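Local coordinates for GDSL-like Lipase (Parabacteroides distasonis, PDB 3P94), which probably hydrolyses ester bonds in lipids such as lysophospholipids, as a serine hydrolase of the GDSL-like (SGNH) family with a flavodoxin-like fold, at residues Gly10-Ala13 / Glu14-Lys17; Asn102-Ser105 / Met106-Ala110; Pro183-Glu186 / Gly187-Met191. All blocks are in the same frame, centred on the assembly; numbering follows the deposited sequence.

Overall arrangement
The three contacts are all local, each within one run of chain, and they mark separate corners of a flavodoxin-like fold built on a five-stranded parallel sheet. Interaction 1 lies at the surface, against edge strand 49-53 and helix 59-71. Interaction 2 is part of helix 96-112, its centre about 22 Å from that of interaction 1. Interaction 3, at the start of helix 185-202, lies across the chain's centre from interaction 2; its centre is about 27 Å from those of both others, with nearest atoms about 14 Å from interaction 2 and about 11 Å from interaction 1. Interaction 3 borders the probable catalytic triad of Ser31, Asp179 and His182, through Pro183.

Interaction 1 (Gly10-Ala13 / Glu14-Lys17); sequences GRYA and EANK
Tyr12 and Asn16 are joined through the backbone in a single short helical turn near the N-terminus: Asn16 N donates to Tyr12 O at 2.9 Å, with an N-H...O angle of 156°. A water extends this polar set, giving a hydrogen to Arg11 O and accepting one from Ala15 N at 3.1 Å, which ties the preceding loop to the turn.

Glu14 and Lys17, three residues apart, supply the charged pair. Lys17 NZ forms a salt bridge with Glu14, 2.9 Å from OE1 on its syn side and 25° out of the carboxylate plane; a weaker bond reaches OE2. The glutamate bends back at chi2 (-56°), which brings its carboxylate to the lysine.

Apolar contact is slight. Ala15 CB lies at the edge of the Tyr12 ring, 4.2 Å from CD1, while Arg11 CG sits over one ring face, offset toward the rim.

Outside the turn, the hydroxyl of Tyr12 bonds to Gly53 O, and the amide of Asn16 is shared between Arg52, at OD1, and Asp69, at ND2. The buried phenol and the two-sided amide therefore fasten the turn to strand 49-53 and helix 59-71, whereas the Glu14-Lys17 salt bridge lies among exposed side chains.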
# COMPACT_ATOMS: atom_id res chain seq x y z
N GLY A 10 3.25 -8.23 16.01
CA GLY A 10 2.49 -7.91 17.21
C GLY A 10 1.40 -6.87 17.03
O GLY A 10 0.47 -6.82 17.83
N ARG A 11 1.49 -6.04 15.98
CA ARG A 11 0.49 -5.00 15.73
C ARG A 11 -0.91 -5.60 15.47
O ARG A 11 -1.89 -5.13 16.08
CB ARG A 11 0.91 -4.09 14.57
CG ARG A 11 -0.18 -3.08 14.08
CD ARG A 11 -0.41 -1.89 15.01
NE ARG A 11 -1.55 -1.09 14.55
CZ ARG A 11 -1.45 -0.10 13.67
NH1 ARG A 11 -0.27 0.24 13.16
NH2 ARG A 11 -2.53 0.57 13.29
N TYR A 12 -1.02 -6.62 14.61
CA TYR A 12 -2.33 -7.20 14.29
C TYR A 12 -2.52 -8.67 14.69
O TYR A 12 -3.56 -9.24 14.36
CB TYR A 12 -2.61 -7.06 12.80
CG TYR A 12 -2.79 -5.63 12.35
CD1 TYR A 12 -3.89 -4.88 12.75
CD2 TYR A 12 -1.90 -5.04 11.45
CE1 TYR A 12 -4.09 -3.58 12.31
CE2 TYR A 12 -2.09 -3.75 10.99
CZ TYR A 12 -3.17 -3.01 11.43
OH TYR A 12 -3.37 -1.74 10.98
N ALA A 13 -1.54 -9.28 15.39
CA ALA A 13 -1.62 -10.69 15.80
C ALA A 13 -2.96 -11.00 16.52
O ALA A 13 -3.62 -11.97 16.18
CB ALA A 13 -0.45 -11.05 16.70
N GLU A 14 -3.38 -10.13 17.46
CA GLU A 14 -4.61 -10.29 18.23
C GLU A 14 -5.85 -10.02 17.38
O GLU A 14 -6.80 -10.81 17.43
CB GLU A 14 -4.60 -9.39 19.48
CG GLU A 14 -3.69 -9.90 20.58
CD GLU A 14 -3.96 -11.32 21.07
OE1 GLU A 14 -5.14 -11.68 21.27
OE2 GLU A 14 -2.97 -12.07 21.24
N ALA A 15 -5.83 -8.93 16.59
CA ALA A 15 -6.93 -8.55 15.70
C ALA A 15 -7.25 -9.66 14.69
O ALA A 15 -8.43 -9.89 14.41
CB ALA A 15 -6.57 -7.27 14.96
N ASN A 16 -6.22 -10.36 14.17
CA ASN A 16 -6.37 -11.46 13.21
C ASN A 16 -7.21 -12.63 13.76
O ASN A 16 -7.91 -13.28 12.98
CB ASN A 16 -5.00 -11.98 12.79
CG ASN A 16 -4.23 -11.03 11.88
OD1 ASN A 16 -4.78 -10.14 11.24
ND2 ASN A 16 -2.93 -11.20 11.82
N LYS A 17 -7.17 -12.85 15.08
CA LYS A 17 -7.89 -13.94 15.76
C LYS A 17 -9.43 -13.78 15.74
O LYS A 17 -10.13 -14.77 15.98
CB LYS A 17 -7.41 -14.08 17.22
CG LYS A 17 -5.91 -14.34 17.36
CD LYS A 17 -5.60 -15.05 18.67
CE LYS A 17 -4.44 -14.49 19.44
NZ LYS A 17 -4.74 -14.51 20.89
O HOH W 1 -3.95 -6.55 17.31

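Interaction 2 (Asn102-Ser105 / Met106-Ala110); sequences NLVS and MAELA
Leu103 and Met106, a selenomethionine, meet along one side of helix 96-112, an alpha-helix of the flavodoxin-like alpha/beta fold that packs beside the parallel sheet. The methyl CE of Met106 reaches CD2 of Leu103 at 3.8 Å, the two side chains crossing obliquely. Met106 CG stands anti to its carbonyl carbon (chi1 -71°), and the chain then turns at chi3 to run back toward the preceding turn. On that course Met106 CG passes 3.4 Å from Asn102 O, and CE also lies near this oxygen.

Val104 and Glu108 form a second pair, side by side and pointing the same way. The valine branch CG1 of Val104 is 3.9 Å from Glu108 OE2, a van der Waals contact, and Glu108 CG rests against Val104 O.

Behind these side chains runs regular i to i+4 bonding: Met106 N donates to Asn102 O at 3.0 Å, Ala107 N to Leu103 O at 3.0 Å, Glu108 N to Val104 O at 2.9 Å and Leu109 N to Ser105 O at 3.0 Å.

Further out, Phe119 of strand 116-120 touches Leu103 and Ala107, and Val117 touches Ala110, which places these residues on the sheet-facing side, while Tyr150 of helix 137-153 meets Val104, Ala107 and Glu108. Leu63 of helix 59-71 packs against Asn102, Ser105 and Leu109, and Asn102 ND2 bonds to Thr59 OG1 of the same helix. Leu109 leans back on its own helix much as Glu108 does, its CG 3.4 Å from Ser105 O.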
# COMPACT_ATOMS: atom_id res chain seq x y z
N ASN A 102 10.33 -7.09 -4.13
CA ASN A 102 9.54 -7.41 -2.94
C ASN A 102 8.05 -7.44 -3.28
O ASN A 102 7.33 -8.31 -2.79
CB ASN A 102 9.80 -6.40 -1.83
CG ASN A 102 11.06 -6.64 -1.04
OD1 ASN A 102 11.60 -7.73 -0.99
ND2 ASN A 102 11.51 -5.62 -0.35
N LEU A 103 7.60 -6.47 -4.12
CA LEU A 103 6.19 -6.40 -4.55
C LEU A 103 5.86 -7.61 -5.43
O LEU A 103 4.78 -8.18 -5.26
CB LEU A 103 5.91 -5.07 -5.30
CG LEU A 103 6.04 -3.77 -4.45
CD1 LEU A 103 6.17 -2.54 -5.35
CD2 LEU A 103 4.87 -3.60 -3.50
N VAL A 104 6.79 -8.04 -6.31
CA VAL A 104 6.62 -9.23 -7.17
C VAL A 104 6.51 -10.50 -6.29
O VAL A 104 5.66 -11.35 -6.55
CB VAL A 104 7.74 -9.36 -8.23
CG1 VAL A 104 7.63 -10.67 -9.03
CG2 VAL A 104 7.75 -8.17 -9.18
N SER A 105 7.35 -10.60 -5.25
CA SER A 105 7.30 -11.75 -4.33
C SER A 105 5.97 -11.78 -3.58
O SER A 105 5.40 -12.86 -3.44
CB SER A 105 8.48 -11.71 -3.38
OG SER A 105 9.64 -12.13 -4.07
N MSE A 106 5.42 -10.60 -3.15
CA MSE A 106 4.09 -10.55 -2.51
C MSE A 106 3.01 -11.02 -3.50
O MSE A 106 2.15 -11.83 -3.12
CB MSE A 106 3.75 -9.14 -2.00
CG MSE A 106 4.57 -8.71 -0.77
SE MSE A 106 3.90 -7.00 -0.07
CE MSE A 106 5.44 -5.92 -0.50
N ALA A 107 3.08 -10.56 -4.77
CA ALA A 107 2.12 -10.95 -5.82
C ALA A 107 2.16 -12.46 -6.05
O ALA A 107 1.10 -13.08 -6.14
CB ALA A 107 2.42 -10.20 -7.12
N GLU A 108 3.36 -13.04 -6.10
CA GLU A 108 3.54 -14.48 -6.34
C GLU A 108 3.04 -15.31 -5.15
O GLU A 108 2.44 -16.37 -5.37
CB GLU A 108 4.99 -14.80 -6.69
CG GLU A 108 5.39 -14.30 -8.07
CD GLU A 108 6.75 -14.71 -8.60
OE1 GLU A 108 7.57 -15.26 -7.83
OE2 GLU A 108 7.00 -14.48 -9.81
N LEU A 109 3.25 -14.83 -3.91
CA LEU A 109 2.76 -15.52 -2.71
C LEU A 109 1.23 -15.50 -2.67
O LEU A 109 0.61 -16.51 -2.33
CB LEU A 109 3.33 -14.90 -1.41
CG LEU A 109 4.78 -15.23 -1.07
CD1 LEU A 109 5.23 -14.42 0.12
CD2 LEU A 109 4.98 -16.73 -0.80
N ALA A 110 0.62 -14.35 -3.05
CA ALA A 110 -0.83 -14.20 -3.10
C ALA A 110 -1.42 -15.13 -4.15
O ALA A 110 -2.40 -15.82 -3.86
CB ALA A 110 -1.20 -12.76 -3.39

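Interaction 3 (Pro183-Glu186 / Gly187-Met191); sequences PTLE and GYKIM
Pro183 and Tyr188 pack together at the N-terminus of helix 185-202, where Thr184 is the N-cap residue. Followed outward, the tyrosine begins with Tyr188 CB 3.6 Å from Leu185 O. Its CG, anti to the carbonyl carbon (chi1 -80°), carries the ring back along the cap: CD2 comes to 3.2 Å from Thr184 O, and CE2 to 3.4 Å from Pro183 O. Over one face lies Pro183 CG, 18° off the ring normal and 3.9 Å from Tyr188 CZ, a CH-pi contact displaced toward the rim. At the tip, OH accepts a hydrogen from a water at 2.7 Å that also donates to Pro183 O, and it has a further bond to Ile32 O. The ring additionally stacks with Trp36.

Pro183 CG also touches the selenium, SE, of Met191, a selenomethionine, at 3.8 Å, so one proline carbon meets both the ring face and the selenium. Pro183 CB lies 4.1 Å from Gly187 CA, an approach that the bare glycine allows. The backbone starts the helix with Tyr188 N to Thr184 O (3.0 Å) and Lys189 N to Leu185 O, followed by a weak Ile190 N to Glu186 O bond.

Both Thr184 OG1 and Glu186 OE2 reach Asn175, through its O and ND2 respectively. Because Pro183 directly follows His182 of the probable triad, the CH-pi contact and the water-bridged hydroxyl probably help fix the chain where it passes from the histidine into the helix.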
# COMPACT_ATOMS: atom_id res chain seq x y z
N PRO A 183 -2.12 11.65 2.74
CA PRO A 183 -3.34 12.38 2.37
C PRO A 183 -4.16 12.89 3.55
O PRO A 183 -4.12 12.35 4.65
CB PRO A 183 -4.17 11.36 1.57
CG PRO A 183 -3.34 10.15 1.45
CD PRO A 183 -2.21 10.21 2.40
N THR A 184 -4.93 13.93 3.27
CA THR A 184 -5.95 14.48 4.14
C THR A 184 -7.22 13.67 3.82
O THR A 184 -7.16 12.80 2.95
CB THR A 184 -6.12 15.97 3.83
OG1 THR A 184 -6.36 16.08 2.42
CG2 THR A 184 -4.91 16.80 4.26
N LEU A 185 -8.36 14.01 4.42
CA LEU A 185 -9.63 13.34 4.11
C LEU A 185 -10.00 13.56 2.63
O LEU A 185 -10.49 12.63 1.98
CB LEU A 185 -10.74 13.84 5.05
CG LEU A 185 -12.15 13.23 4.87
CD1 LEU A 185 -12.14 11.69 4.96
CD2 LEU A 185 -13.13 13.82 5.88
N GLU A 186 -9.73 14.76 2.08
CA GLU A 186 -10.00 15.09 0.68
C GLU A 186 -9.27 14.12 -0.25
O GLU A 186 -9.85 13.65 -1.23
CB GLU A 186 -9.59 16.54 0.37
CG GLU A 186 -10.17 17.08 -0.93
CD GLU A 186 -9.91 18.55 -1.23
OE1 GLU A 186 -9.86 19.35 -0.27
OE2 GLU A 186 -9.79 18.89 -2.43
N GLY A 187 -8.01 13.81 0.08
CA GLY A 187 -7.21 12.88 -0.69
C GLY A 187 -7.74 11.47 -0.57
O GLY A 187 -7.87 10.78 -1.57
N TYR A 188 -8.12 11.06 0.67
CA TYR A 188 -8.67 9.72 0.90
C TYR A 188 -9.98 9.50 0.16
O TYR A 188 -10.25 8.37 -0.25
CB TYR A 188 -8.87 9.45 2.40
CG TYR A 188 -7.59 9.04 3.10
CD1 TYR A 188 -6.88 7.91 2.71
CD2 TYR A 188 -7.07 9.81 4.14
CE1 TYR A 188 -5.70 7.54 3.34
CE2 TYR A 188 -5.89 9.45 4.79
CZ TYR A 188 -5.21 8.31 4.39
OH TYR A 188 -4.04 7.96 5.02
N LYS A 189 -10.79 10.56 -0.02
CA LYS A 189 -12.07 10.46 -0.74
C LYS A 189 -11.83 10.24 -2.24
O LYS A 189 -12.58 9.47 -2.86
CB LYS A 189 -12.95 11.69 -0.46
CG LYS A 189 -13.57 11.69 0.95
CD LYS A 189 -14.74 10.70 1.09
CE LYS A 189 -14.99 10.24 2.50
NZ LYS A 189 -16.02 9.17 2.53
N ILE A 190 -10.76 10.85 -2.81
CA ILE A 190 -10.37 10.61 -4.22
C ILE A 190 -9.98 9.12 -4.35
O ILE A 190 -10.46 8.42 -5.23
CB ILE A 190 -9.22 11.56 -4.70
CG1 ILE A 190 -9.72 13.00 -4.87
CG2 ILE A 190 -8.54 11.04 -6.00
CD1 ILE A 190 -8.65 14.03 -5.02
N MSE A 191 -9.14 8.66 -3.43
CA MSE A 191 -8.66 7.28 -3.38
C MSE A 191 -9.80 6.28 -3.23
O MSE A 191 -9.83 5.28 -3.95
CB MSE A 191 -7.66 7.11 -2.25
CG MSE A 191 -6.33 7.82 -2.51
SE MSE A 191 -5.30 7.90 -0.88
CE MSE A 191 -4.85 6.07 -0.69
O HOH W 2 -2.67 10.20 5.66